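Local coordinates for sortase family protein (PDB 6IXZ), which is probably a class C sortase, a cysteine transpeptidase of the type that links pilin subunits covalently into surface pili, at residues P67-K72 with T120-L125; G89-T94 with H104-A109; L140-N145 with D165-L170; I147-P152 with N178-L183. All blocks are in the same frame, centred on the assembly; numbering follows the deposited sequence.

Contact 1: P67-K72 with T120-L125; sequences PSINIK and TDIDKL
Ile69 and Asp121 bring the two backbones closest, their CA atoms 6.6 Å apart, while at Ser68 and Leu125 the CA atoms stand 8.0 Å apart. Residues 67-72 form the turn between strands 60-66 and 71-77; Asn70 N bonds back to Pro67 O to close it, and a G1 beta bulge sets Asn70 and Ile71 together against Ile66. Residues 120-124 form a 3-10 turn, with Leu125 just after it, in the loop leading to strand 130-135. Ile69 is the side chain that spans the two. Its CG1 branch lies between the backbone N and carbonyl carbon (chi1 42°) and runs on extended, so that CD1 projects over the 3-10 turn. There Ile69 CD1 comes 3.6 Å from Asp121 O and also meets Ile122 CG2 and Leu125 CG. The other branch, Ile69 CG2, passes Asp121 CB at 4.1 Å, the two side chains running antiparallel past one another. Beside this, Ser68 OG rests 3.4 Å from Leu125 CD2. Asp121 sends its carboxylate elsewhere, into a salt bridge with Lys117, and its carbonyl oxygen takes the 3-10 bond from Lys124 N. Leu125 also leans on Ile66 and Val184, and Ile122 on Leu182, which ties the loop to the sheet of this sortase domain. No hydrogen bond crosses the contact. The hairpin turn therefore meets the loop mainly through the two methyls of Ile69, a fit that depends on shape, with those methyls set against a carbonyl whose polar need is already met within its own turn.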
loop_
_atom_site.group_PDB
_atom_site.type_symbol
_atom_site.label_atom_id
_atom_site.label_comp_id
_atom_site.label_asym_id
_atom_site.label_seq_id
_atom_site.Cartn_x
_atom_site.Cartn_y
_atom_site.Cartn_z
ATOM N N PRO A 67 5.391 -8.106 -11.290
ATOM C CA PRO A 67 5.548 -8.807 -12.591
ATOM C C PRO A 67 5.582 -10.339 -12.502
ATOM O O PRO A 67 4.913 -11.048 -13.271
ATOM C CB PRO A 67 6.879 -8.269 -13.140
ATOM C CG PRO A 67 7.283 -7.128 -12.277
ATOM C CD PRO A 67 6.474 -7.149 -11.006
ATOM N N SER A 68 6.303 -10.854 -11.522
ATOM C CA SER A 68 6.529 -12.268 -11.427
ATOM C C SER A 68 5.227 -13.007 -11.224
ATOM O O SER A 68 5.119 -14.176 -11.593
ATOM C CB SER A 68 7.513 -12.571 -10.288
ATOM O OG SER A 68 6.970 -12.222 -9.027
ATOM N N ILE A 69 4.231 -12.344 -10.634
ATOM C CA ILE A 69 2.944 -12.974 -10.439
ATOM C C ILE A 69 1.792 -12.267 -11.176
ATOM O O ILE A 69 0.629 -12.512 -10.887
ATOM C CB ILE A 69 2.621 -13.155 -8.939
ATOM C CG1 ILE A 69 3.011 -11.925 -8.141
ATOM C CG2 ILE A 69 3.355 -14.374 -8.366
ATOM C CD1 ILE A 69 2.521 -11.946 -6.699
ATOM N N ASN A 70 2.105 -11.465 -12.189
ATOM C CA ASN A 70 1.045 -10.881 -13.035
ATOM C C ASN A 70 0.001 -10.094 -12.216
ATOM O O ASN A 70 -1.204 -10.212 -12.439
ATOM C CB ASN A 70 0.345 -11.981 -13.847
ATOM C CG ASN A 70 1.268 -12.605 -14.901
ATOM O OD1 ASN A 70 0.923 -13.610 -15.538
ATOM N ND2 ASN A 70 2.441 -12.018 -15.077
ATOM N N ILE A 71 0.463 -9.265 -11.298
ATOM C CA ILE A 71 -0.448 -8.429 -10.523
ATOM C C ILE A 71 -0.324 -6.967 -10.926
ATOM O O ILE A 71 0.771 -6.425 -11.035
ATOM C CB ILE A 71 -0.192 -8.592 -9.021
ATOM C CG1 ILE A 71 -0.710 -9.963 -8.581
ATOM C CG2 ILE A 71 -0.821 -7.443 -8.227
ATOM C CD1 ILE A 71 -0.515 -10.287 -7.122
ATOM N N LYS A 72 -1.467 -6.333 -11.150
ATOM C CA LYS A 72 -1.542 -4.885 -11.378
ATOM C C LYS A 72 -2.860 -4.402 -10.767
ATOM O O LYS A 72 -3.922 -4.766 -11.266
ATOM C CB LYS A 72 -1.562 -4.611 -12.889
ATOM C CG LYS A 72 -1.339 -3.164 -13.297
ATOM C CD LYS A 72 -1.532 -3.019 -14.797
ATOM C CE LYS A 72 -1.876 -1.596 -15.185
ATOM N NZ LYS A 72 -1.733 -1.377 -16.655
ATOM N N THR A 120 -3.420 -12.853 -3.389
ATOM C CA THR A 120 -3.326 -14.292 -3.079
ATOM C C THR A 120 -1.982 -14.918 -3.446
ATOM O O THR A 120 -1.349 -15.577 -2.614
ATOM C CB THR A 120 -4.475 -15.077 -3.729
ATOM O OG1 THR A 120 -5.716 -14.715 -3.084
ATOM C CG2 THR A 120 -4.253 -16.592 -3.619
ATOM N N ASP A 121 -1.488 -14.616 -4.643
ATOM C CA ASP A 121 -0.270 -15.241 -5.122
ATOM C C ASP A 121 1.037 -14.679 -4.517
ATOM O O ASP A 121 2.131 -15.099 -4.924
ATOM C CB ASP A 121 -0.231 -15.157 -6.648
ATOM C CG ASP A 121 -1.222 -16.114 -7.302
ATOM O OD1 ASP A 121 -1.693 -17.058 -6.626
ATOM O OD2 ASP A 121 -1.561 -15.920 -8.470
ATOM N N ILE A 122 0.954 -13.737 -3.566
ATOM C CA ILE A 122 2.174 -13.278 -2.888
ATOM C C ILE A 122 2.761 -14.372 -2.031
ATOM O O ILE A 122 3.934 -14.302 -1.682
ATOM C CB ILE A 122 2.045 -11.970 -2.064
ATOM C CG1 ILE A 122 1.237 -12.186 -0.773
ATOM C CG2 ILE A 122 1.499 -10.867 -2.951
ATOM C CD1 ILE A 122 1.193 -10.970 0.122
ATOM N N ASP A 123 2.035 -15.471 -1.910
ATOM C CA ASP A 123 2.591 -16.636 -1.278
ATOM C C ASP A 123 3.595 -17.389 -2.171
ATOM O O ASP A 123 4.370 -18.199 -1.661
ATOM C CB ASP A 123 1.487 -17.534 -0.751
ATOM C CG ASP A 123 0.866 -18.359 -1.824
ATOM O OD1 ASP A 123 0.908 -17.938 -2.993
ATOM O OD2 ASP A 123 0.338 -19.423 -1.491
ATOM N N LYS A 124 3.753 -16.946 -3.414
ATOM C CA LYS A 124 4.804 -17.505 -4.293
ATOM C C LYS A 124 6.042 -16.627 -4.355
ATOM O O LYS A 124 7.089 -17.037 -4.871
ATOM C CB LYS A 124 4.258 -17.759 -5.703
ATOM C CG LYS A 124 2.933 -18.519 -5.736
ATOM C CD LYS A 124 2.443 -18.773 -7.163
ATOM C CE LYS A 124 1.161 -19.604 -7.181
ATOM N NZ LYS A 124 0.576 -19.751 -8.547
ATOM N N LEU A 125 5.975 -15.441 -3.773
ATOM C CA LEU A 125 7.145 -14.584 -3.757
ATOM C C LEU A 125 8.224 -15.134 -2.812
ATOM O O LEU A 125 7.917 -15.747 -1.811
ATOM C CB LEU A 125 6.773 -13.167 -3.344
ATOM C CG LEU A 125 5.866 -12.391 -4.287
ATOM C CD1 LEU A 125 5.495 -11.054 -3.681
ATOM C CD2 LEU A 125 6.538 -12.203 -5.635
#

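Contact 2: G89-T94 with H104-A109; sequences GVLEGT and HSVLSA
With chi1 at 75°, Thr94 places OG1 between its backbone N and carbonyl carbon and turns CG2 onto the Val106 side chain. Thr94 OG1 accepts from Val106 N at 3.2 Å and donates to Leu91 O. The Thr94 OG1 to Leu91 O bond is 2.8 Å long, in the carbonyl plane and on a lone pair. Leu91 O also takes Thr94 N, so two donors grip the oxygen that closes the type II turn from Leu91 to Thr94, with Gly93 at positive phi. The methyls Thr94 CG2 and Val106 CG2 meet at 3.6 Å, their side chains roughly perpendicular. In the sortase barrel, strand 88-90 runs antiparallel to strand 103-109. Gly89 and Ser108 form a hydrogen-bonded pair, Ser108 N reaching Gly89 O at 2.7 Å almost straight (177°) and Gly89 N returning to Ser108 O. Leu91 N bonds to Val106 O at 2.8 Å, after which the threonine hydroxyl stands in for a backbone acceptor. On the face carrying Val90 and Leu107, Val90 CG2 touches Leu107 CD2 at 3.8 Å, among Ile75, Leu61 and Ile64. The side chain of Ser108, on the other face, lies about 6 Å from those of His110 and Cys172, the predicted active-site pair.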
loop_
_atom_site.group_PDB
_atom_site.type_symbol
_atom_site.label_atom_id
_atom_site.label_comp_id
_atom_site.label_asym_id
_atom_site.label_seq_id
_atom_site.Cartn_x
_atom_site.Cartn_y
_atom_site.Cartn_z
ATOM N N GLY A 89 -5.924 -1.813 0.133
ATOM C CA GLY A 89 -6.038 -0.618 0.916
ATOM C C GLY A 89 -4.831 -0.400 1.804
ATOM O O GLY A 89 -4.324 -1.339 2.424
ATOM N N VAL A 90 -4.408 0.860 1.899
ATOM C CA VAL A 90 -3.383 1.270 2.867
ATOM C C VAL A 90 -3.956 1.159 4.287
ATOM O O VAL A 90 -5.010 1.730 4.577
ATOM C CB VAL A 90 -2.894 2.723 2.637
ATOM C CG1 VAL A 90 -1.822 3.095 3.659
ATOM C CG2 VAL A 90 -2.386 2.944 1.220
ATOM N N LEU A 91 -3.245 0.459 5.169
ATOM C CA LEU A 91 -3.720 0.251 6.536
ATOM C C LEU A 91 -3.602 1.527 7.399
ATOM O O LEU A 91 -2.557 2.194 7.431
ATOM C CB LEU A 91 -2.935 -0.902 7.171
ATOM C CG LEU A 91 -3.311 -1.209 8.601
ATOM C CD1 LEU A 91 -4.781 -1.594 8.690
ATOM C CD2 LEU A 91 -2.403 -2.263 9.198
ATOM N N GLU A 92 -4.680 1.853 8.111
ATOM C CA GLU A 92 -4.746 3.066 8.923
ATOM C C GLU A 92 -3.657 3.059 9.959
ATOM O O GLU A 92 -3.330 2.014 10.499
ATOM C CB GLU A 92 -6.115 3.173 9.615
ATOM C CG GLU A 92 -7.258 3.463 8.657
ATOM C CD GLU A 92 -7.873 2.210 8.068
ATOM O OE1 GLU A 92 -7.276 1.112 8.193
ATOM O OE2 GLU A 92 -8.894 2.334 7.381
ATOM N N GLY A 93 -3.025 4.210 10.172
ATOM C CA GLY A 93 -1.901 4.290 11.097
ATOM C C GLY A 93 -0.574 3.802 10.516
ATOM O O GLY A 93 0.417 3.725 11.238
ATOM N N THR A 94 -0.530 3.462 9.221
ATOM C CA THR A 94 0.762 3.131 8.590
ATOM C C THR A 94 1.110 4.218 7.606
ATOM O O THR A 94 0.263 5.012 7.249
ATOM C CB THR A 94 0.799 1.720 7.923
ATOM O OG1 THR A 94 0.070 1.732 6.680
ATOM C CG2 THR A 94 0.205 0.674 8.864
ATOM N N HIS A 104 6.993 2.924 6.631
ATOM C CA HIS A 104 6.515 1.573 6.442
ATOM C C HIS A 104 5.017 1.572 6.142
ATOM O O HIS A 104 4.202 1.738 7.046
ATOM C CB HIS A 104 6.800 0.754 7.703
ATOM C CG HIS A 104 6.633 -0.709 7.513
ATOM N ND1 HIS A 104 7.033 -1.635 8.454
ATOM C CD2 HIS A 104 6.206 -1.417 6.445
ATOM C CE1 HIS A 104 6.843 -2.849 7.975
ATOM N NE2 HIS A 104 6.298 -2.742 6.776
ATOM N N SER A 105 4.667 1.473 4.863
ATOM C CA SER A 105 3.280 1.409 4.440
ATOM C C SER A 105 2.843 -0.043 4.384
ATOM O O SER A 105 3.593 -0.908 3.934
ATOM C CB SER A 105 3.121 2.048 3.060
ATOM O OG SER A 105 1.773 2.350 2.751
ATOM N N VAL A 106 1.625 -0.308 4.842
ATOM C CA VAL A 106 1.069 -1.623 4.733
ATOM C C VAL A 106 -0.118 -1.632 3.767
ATOM O O VAL A 106 -1.054 -0.846 3.903
ATOM C CB VAL A 106 0.662 -2.144 6.108
ATOM C CG1 VAL A 106 0.206 -3.598 6.001
ATOM C CG2 VAL A 106 1.846 -2.021 7.062
ATOM N N LEU A 107 -0.080 -2.551 2.810
ATOM C CA LEU A 107 -1.111 -2.647 1.808
ATOM C C LEU A 107 -1.884 -3.947 2.003
ATOM O O LEU A 107 -1.319 -5.033 1.901
ATOM C CB LEU A 107 -0.495 -2.572 0.394
ATOM C CG LEU A 107 0.475 -1.427 0.140
ATOM C CD1 LEU A 107 1.151 -1.513 -1.236
ATOM C CD2 LEU A 107 -0.209 -0.083 0.330
ATOM N N SER A 108 -3.147 -3.809 2.420
ATOM C CA SER A 108 -3.986 -4.942 2.868
ATOM C C SER A 108 -4.986 -5.402 1.793
ATOM O O SER A 108 -5.719 -4.605 1.222
ATOM C CB SER A 108 -4.798 -4.542 4.117
ATOM O OG SER A 108 -5.316 -5.686 4.772
ATOM N N ALA A 109 -5.057 -6.712 1.611
ATOM C CA ALA A 109 -5.882 -7.349 0.608
ATOM C C ALA A 109 -6.693 -8.402 1.300
ATOM O O ALA A 109 -6.133 -9.173 2.070
ATOM C CB ALA A 109 -5.021 -8.015 -0.447
#

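Contact 3: L140-N145 with D165-L170; sequences LAYKVN and DYVTLL
Tyr142 reaches from strand 140-145 to Val167 and Asp165 of strand 165-170, whose segment axis passes 8.0 Å away at 70°. From CB, CG turns anti to the carbonyl carbon (chi1 -71°), carrying the ring across. Tyr142 CD1 lies 4.0 Å from the backbone N of Val167. Next, Tyr142 CE1 sits 3.6 Å from Val167 CG2, and Tyr142 CZ approaches the same methyl at 3.4 Å. This methyl lies over one face, displaced toward the CE1-CZ rim, a CH-pi contact with Val167 CG2 3.7 Å from the ring centroid. At the tip, Tyr142 OH donates to Asp165 OD2 at 2.8 Å. The bond uses the syn side of the carboxylate but comes 27° out of its plane. Asn145 ND2 lies 3.9 Å from Tyr166 CE1, while Asn145 OD1 is taken by Arg185, which also makes a cation-pi contact with Tyr166. The strands are not sheet neighbours; they face each other across the interior of the sortase fold, with Leu133 packed against both Tyr142 and Val167. Because Asp165 OD1 also holds Arg188 in a salt bridge and accepts from Gly100 N, the buried carboxylate has partners on both oxygens, a setting that would probably keep it ionised and fix the tyrosine hydroxyl.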
loop_
_atom_site.group_PDB
_atom_site.type_symbol
_atom_site.label_atom_id
_atom_site.label_comp_id
_atom_site.label_asym_id
_atom_site.label_seq_id
_atom_site.Cartn_x
_atom_site.Cartn_y
_atom_site.Cartn_z
ATOM N N LEU A 140 8.135 3.814 -7.522
ATOM C CA LEU A 140 8.962 3.250 -6.444
ATOM C C LEU A 140 9.212 1.771 -6.689
ATOM O O LEU A 140 8.337 1.053 -7.182
ATOM C CB LEU A 140 8.309 3.459 -5.057
ATOM C CG LEU A 140 7.938 4.882 -4.606
ATOM C CD1 LEU A 140 7.059 4.888 -3.363
ATOM C CD2 LEU A 140 9.165 5.735 -4.345
ATOM N N ALA A 141 10.403 1.290 -6.347
ATOM C CA ALA A 141 10.656 -0.143 -6.490
ATOM C C ALA A 141 11.075 -0.743 -5.158
ATOM O O ALA A 141 11.822 -0.142 -4.415
ATOM C CB ALA A 141 11.714 -0.402 -7.565
ATOM N N TYR A 142 10.541 -1.912 -4.841
ATOM C CA TYR A 142 10.870 -2.573 -3.597
ATOM C C TYR A 142 11.346 -3.995 -3.871
ATOM O O TYR A 142 10.945 -4.636 -4.832
ATOM C CB TYR A 142 9.650 -2.562 -2.638
ATOM C CG TYR A 142 9.342 -1.201 -2.082
ATOM C CD1 TYR A 142 9.840 -0.805 -0.859
ATOM C CD2 TYR A 142 8.634 -0.271 -2.822
ATOM C CE1 TYR A 142 9.615 0.449 -0.368
ATOM C CE2 TYR A 142 8.439 1.011 -2.355
ATOM C CZ TYR A 142 8.904 1.359 -1.104
ATOM O OH TYR A 142 8.718 2.640 -0.629
ATOM N N LYS A 143 12.168 -4.501 -2.973
ATOM C CA LYS A 143 12.605 -5.875 -3.037
ATOM C C LYS A 143 12.307 -6.588 -1.727
ATOM O O LYS A 143 12.713 -6.117 -0.645
ATOM C CB LYS A 143 14.108 -5.910 -3.302
ATOM C CG LYS A 143 14.711 -7.294 -3.447
ATOM C CD LYS A 143 16.182 -7.173 -3.797
ATOM C CE LYS A 143 16.870 -6.199 -2.853
ATOM N NZ LYS A 143 18.330 -6.459 -2.771
ATOM N N VAL A 144 11.674 -7.754 -1.861
ATOM C CA VAL A 144 11.262 -8.598 -0.748
ATOM C C VAL A 144 12.462 -9.013 0.107
ATOM O O VAL A 144 13.456 -9.511 -0.417
ATOM C CB VAL A 144 10.560 -9.872 -1.254
ATOM C CG1 VAL A 144 10.202 -10.782 -0.096
ATOM C CG2 VAL A 144 9.311 -9.517 -2.039
ATOM N N ASN A 145 12.372 -8.806 1.415
ATOM C CA ASN A 145 13.415 -9.296 2.320
ATOM C C ASN A 145 12.909 -9.983 3.580
ATOM O O ASN A 145 13.699 -10.518 4.333
ATOM C CB ASN A 145 14.401 -8.181 2.688
ATOM C CG ASN A 145 13.774 -7.082 3.531
ATOM O OD1 ASN A 145 12.622 -7.166 3.959
ATOM N ND2 ASN A 145 14.544 -6.043 3.784
ATOM N N ASP A 165 13.066 2.067 4.683
ATOM C CA ASP A 165 11.971 2.409 3.802
ATOM C C ASP A 165 11.313 1.092 3.357
ATOM O O ASP A 165 11.849 0.359 2.510
ATOM C CB ASP A 165 12.496 3.226 2.600
ATOM C CG ASP A 165 11.391 3.613 1.620
ATOM O OD1 ASP A 165 11.596 4.525 0.793
ATOM O OD2 ASP A 165 10.302 3.019 1.692
ATOM N N TYR A 166 10.212 0.725 4.027
ATOM C CA TYR A 166 9.591 -0.585 3.826
ATOM C C TYR A 166 8.162 -0.398 3.320
ATOM O O TYR A 166 7.454 0.536 3.742
ATOM C CB TYR A 166 9.490 -1.398 5.135
ATOM C CG TYR A 166 10.777 -1.970 5.722
ATOM C CD1 TYR A 166 11.840 -2.379 4.910
ATOM C CD2 TYR A 166 10.947 -2.025 7.103
ATOM C CE1 TYR A 166 13.009 -2.888 5.475
ATOM C CE2 TYR A 166 12.102 -2.541 7.675
ATOM C CZ TYR A 166 13.119 -2.992 6.852
ATOM O OH TYR A 166 14.250 -3.524 7.408
ATOM N N VAL A 167 7.730 -1.342 2.490
ATOM C CA VAL A 167 6.315 -1.576 2.221
ATOM C C VAL A 167 6.051 -3.055 2.479
ATOM O O VAL A 167 6.768 -3.935 1.965
ATOM C CB VAL A 167 5.948 -1.178 0.793
ATOM C CG1 VAL A 167 4.511 -1.553 0.462
ATOM C CG2 VAL A 167 6.198 0.309 0.596
ATOM N N THR A 168 5.056 -3.333 3.322
ATOM C CA THR A 168 4.574 -4.696 3.506
ATOM C C THR A 168 3.283 -4.971 2.709
ATOM O O THR A 168 2.339 -4.140 2.651
ATOM C CB THR A 168 4.395 -5.061 4.999
ATOM O OG1 THR A 168 5.668 -5.126 5.672
ATOM C CG2 THR A 168 3.721 -6.413 5.136
ATOM N N LEU A 169 3.301 -6.082 1.982
ATOM C CA LEU A 169 2.097 -6.606 1.330
ATOM C C LEU A 169 1.447 -7.593 2.286
ATOM O O LEU A 169 2.126 -8.390 2.895
ATOM C CB LEU A 169 2.468 -7.302 0.024
ATOM C CG LEU A 169 3.376 -6.453 -0.877
ATOM C CD1 LEU A 169 3.665 -7.172 -2.176
ATOM C CD2 LEU A 169 2.740 -5.101 -1.108
ATOM N N LEU A 170 0.156 -7.430 2.520
ATOM C CA LEU A 170 -0.553 -8.224 3.519
ATOM C C LEU A 170 -1.755 -8.876 2.849
ATOM O O LEU A 170 -2.567 -8.197 2.215
ATOM C CB LEU A 170 -0.982 -7.314 4.650
ATOM C CG LEU A 170 -1.734 -7.857 5.846
ATOM C CD1 LEU A 170 -1.685 -6.794 6.924
ATOM C CD2 LEU A 170 -3.180 -8.154 5.439
#

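Contact 4: I147-P152 with N178-L183; sequences IKVVHP and NTERLL
His151 and Glu180 project together from the ends of neighbouring strands, so that a carboxylate oxygen sits over an imidazole face: Glu180 OE1 is 3.4 Å from His151 CE1, with the two planes turned 53° apart. Arg181, although bent at chi2 and chi3, still reaches out nearly full length alongside Pro152. Arg181 CD lies 3.6 Å from Pro152 CA, and Pro152 O stands over one face of the guanidinium, 3.2 Å from Arg181 NH1; the angle is too poor for a hydrogen bond. On the face with Val149 and Leu182, the CD1 methyl of Leu182 is shared: it meets Val149 CG2 at 3.8 Å and, at the same distance, Ile147 CG2, whose side chain runs alongside that of the leucine. Val149 CG1 in turn presses on Glu180 CB, their side chains nearly perpendicular. The frame beneath is an antiparallel ladder between strands 138-150 and 180-188. Lys148 and Leu183 exchange backbone bonds, as do Val150 and Arg181; in the second pair Arg181 N to Val150 O is almost linear (178°), whereas Val150 N to Arg181 O, at 2.9 Å, is bent to 145°. Arg181 also touches Leu170, and its side chain lies about 6 Å from that of Cys172, the predicted acyl-thioester residue. Sortases carry an arginine beside their cysteine on the strand that follows it, and Arg181 is consistent with being that residue. Its guanidinium is placed by contact with Pro152 and by a carbonyl oxygen over one face, an electrostatic contact that guides the group but does not fix it as a hydrogen bond would.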
loop_
_atom_site.group_PDB
_atom_site.type_symbol
_atom_site.label_atom_id
_atom_site.label_comp_id
_atom_site.label_asym_id
_atom_site.label_seq_id
_atom_site.Cartn_x
_atom_site.Cartn_y
_atom_site.Cartn_z
ATOM N N ILE A 147 9.490 -12.633 4.678
ATOM C CA ILE A 147 8.163 -13.239 4.592
ATOM C C ILE A 147 7.755 -13.908 5.900
ATOM O O ILE A 147 8.473 -14.737 6.417
ATOM C CB ILE A 147 8.095 -14.230 3.396
ATOM C CG1 ILE A 147 8.210 -13.451 2.080
ATOM C CG2 ILE A 147 6.804 -15.043 3.421
ATOM C CD1 ILE A 147 9.473 -13.701 1.300
ATOM N N LYS A 148 6.572 -13.575 6.414
ATOM C CA LYS A 148 6.137 -14.039 7.732
ATOM C C LYS A 148 4.640 -14.227 7.769
ATOM O O LYS A 148 3.901 -13.366 7.294
ATOM C CB LYS A 148 6.500 -12.996 8.798
ATOM C CG LYS A 148 7.239 -13.552 9.997
ATOM C CD LYS A 148 8.727 -13.674 9.710
ATOM C CE LYS A 148 9.549 -13.838 10.986
ATOM N NZ LYS A 148 9.392 -15.187 11.606
ATOM N N VAL A 149 4.185 -15.273 8.453
ATOM C CA VAL A 149 2.760 -15.472 8.701
ATOM C C VAL A 149 2.456 -15.179 10.148
ATOM O O VAL A 149 3.150 -15.654 11.038
ATOM C CB VAL A 149 2.300 -16.912 8.410
ATOM C CG1 VAL A 149 0.806 -17.062 8.686
ATOM C CG2 VAL A 149 2.615 -17.294 6.969
ATOM N N VAL A 150 1.364 -14.471 10.390
ATOM C CA VAL A 150 1.188 -13.830 11.662
ATOM C C VAL A 150 -0.296 -13.784 11.997
ATOM O O VAL A 150 -1.148 -13.862 11.113
ATOM C CB VAL A 150 1.820 -12.442 11.581
ATOM C CG1 VAL A 150 0.952 -11.387 12.239
ATOM C CG2 VAL A 150 3.224 -12.481 12.123
ATOM N N HIS A 151 -0.622 -13.690 13.276
ATOM C CA HIS A 151 -2.015 -13.706 13.664
ATOM C C HIS A 151 -2.650 -12.324 13.509
ATOM O O HIS A 151 -1.951 -11.320 13.516
ATOM C CB HIS A 151 -2.157 -14.279 15.075
ATOM C CG HIS A 151 -1.829 -15.743 15.157
ATOM N ND1 HIS A 151 -0.844 -16.330 14.388
ATOM C CD2 HIS A 151 -2.394 -16.749 15.868
ATOM C CE1 HIS A 151 -0.800 -17.626 14.639
ATOM N NE2 HIS A 151 -1.734 -17.907 15.530
ATOM N N PRO A 152 -3.980 -12.274 13.312
ATOM C CA PRO A 152 -4.613 -11.045 12.818
ATOM C C PRO A 152 -4.498 -9.802 13.732
ATOM O O PRO A 152 -4.727 -8.681 13.264
ATOM C CB PRO A 152 -6.076 -11.455 12.615
ATOM C CG PRO A 152 -6.053 -12.947 12.448
ATOM C CD PRO A 152 -4.897 -13.434 13.276
ATOM N N ASN A 178 -8.445 -17.542 5.942
ATOM C CA ASN A 178 -8.418 -16.118 6.340
ATOM C C ASN A 178 -8.382 -15.963 7.848
ATOM O O ASN A 178 -8.930 -15.031 8.436
ATOM C CB ASN A 178 -9.593 -15.341 5.722
ATOM C CG ASN A 178 -9.669 -15.503 4.219
ATOM O OD1 ASN A 178 -8.638 -15.495 3.535
ATOM N ND2 ASN A 178 -10.884 -15.684 3.693
ATOM N N THR A 179 -7.618 -16.846 8.447
ATOM C CA THR A 179 -7.511 -16.921 9.879
ATOM C C THR A 179 -6.174 -16.321 10.337
ATOM O O THR A 179 -6.035 -15.876 11.487
ATOM C CB THR A 179 -7.687 -18.396 10.285
ATOM O OG1 THR A 179 -8.712 -18.503 11.282
ATOM C CG2 THR A 179 -6.412 -18.997 10.740
ATOM N N GLU A 180 -5.246 -16.181 9.386
ATOM C CA GLU A 180 -4.023 -15.403 9.594
ATOM C C GLU A 180 -3.877 -14.301 8.543
ATOM O O GLU A 180 -4.755 -14.121 7.677
ATOM C CB GLU A 180 -2.789 -16.298 9.523
ATOM C CG GLU A 180 -3.079 -17.774 9.629
ATOM C CD GLU A 180 -2.581 -18.355 10.924
ATOM O OE1 GLU A 180 -2.951 -17.819 11.996
ATOM O OE2 GLU A 180 -1.824 -19.346 10.855
ATOM N N ARG A 181 -2.752 -13.591 8.649
ATOM C CA ARG A 181 -2.243 -12.662 7.636
ATOM C C ARG A 181 -0.851 -13.106 7.242
ATOM O O ARG A 181 0.003 -13.281 8.114
ATOM C CB ARG A 181 -2.070 -11.269 8.222
ATOM C CG ARG A 181 -3.281 -10.642 8.867
ATOM C CD ARG A 181 -2.782 -9.735 9.987
ATOM N NE ARG A 181 -3.348 -8.406 9.868
ATOM C CZ ARG A 181 -3.060 -7.392 10.667
ATOM N NH1 ARG A 181 -2.173 -7.550 11.652
ATOM N NH2 ARG A 181 -3.624 -6.210 10.435
ATOM N N LEU A 182 -0.633 -13.270 5.939
ATOM C CA LEU A 182 0.701 -13.412 5.362
ATOM C C LEU A 182 1.264 -12.047 5.001
ATOM O O LEU A 182 0.593 -11.232 4.358
ATOM C CB LEU A 182 0.623 -14.308 4.119
ATOM C CG LEU A 182 1.851 -14.367 3.199
ATOM C CD1 LEU A 182 2.996 -15.106 3.882
ATOM C CD2 LEU A 182 1.471 -15.087 1.915
ATOM N N LEU A 183 2.468 -11.778 5.490
ATOM C CA LEU A 183 3.126 -10.491 5.325
ATOM C C LEU A 183 4.294 -10.713 4.409
ATOM O O LEU A 183 5.073 -11.638 4.628
ATOM C CB LEU A 183 3.687 -9.994 6.663
ATOM C CG LEU A 183 2.675 -9.860 7.797
ATOM C CD1 LEU A 183 3.341 -9.285 9.040
ATOM C CD2 LEU A 183 1.497 -8.992 7.358
#

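In the fold
Strand 165-173 joins much of this system. Contact 3 borders contact 2 along it, where Leu107 O and Leu170 N (2.9 Å), and His104 NE2 and Thr168 OG1 (2.7 Å), are probably hydrogen-bonded. On its other side lies strand 180-188 of contact 4, with Leu170 CG 3.7 Å from Leu183 CD2. Contact 1 reaches both: Ile122 CD1 packs on Leu169 CB at 3.9 Å, and Asp123 CB on Leu182 CD2 at 3.6 Å. Cys172, the predicted acyl-thioester residue, lies among three of the contacts: its side chain is about 6 Å from those of Ser108 and Arg181 and about 10 Å from that of Ile122. Contact 3 lies away from it.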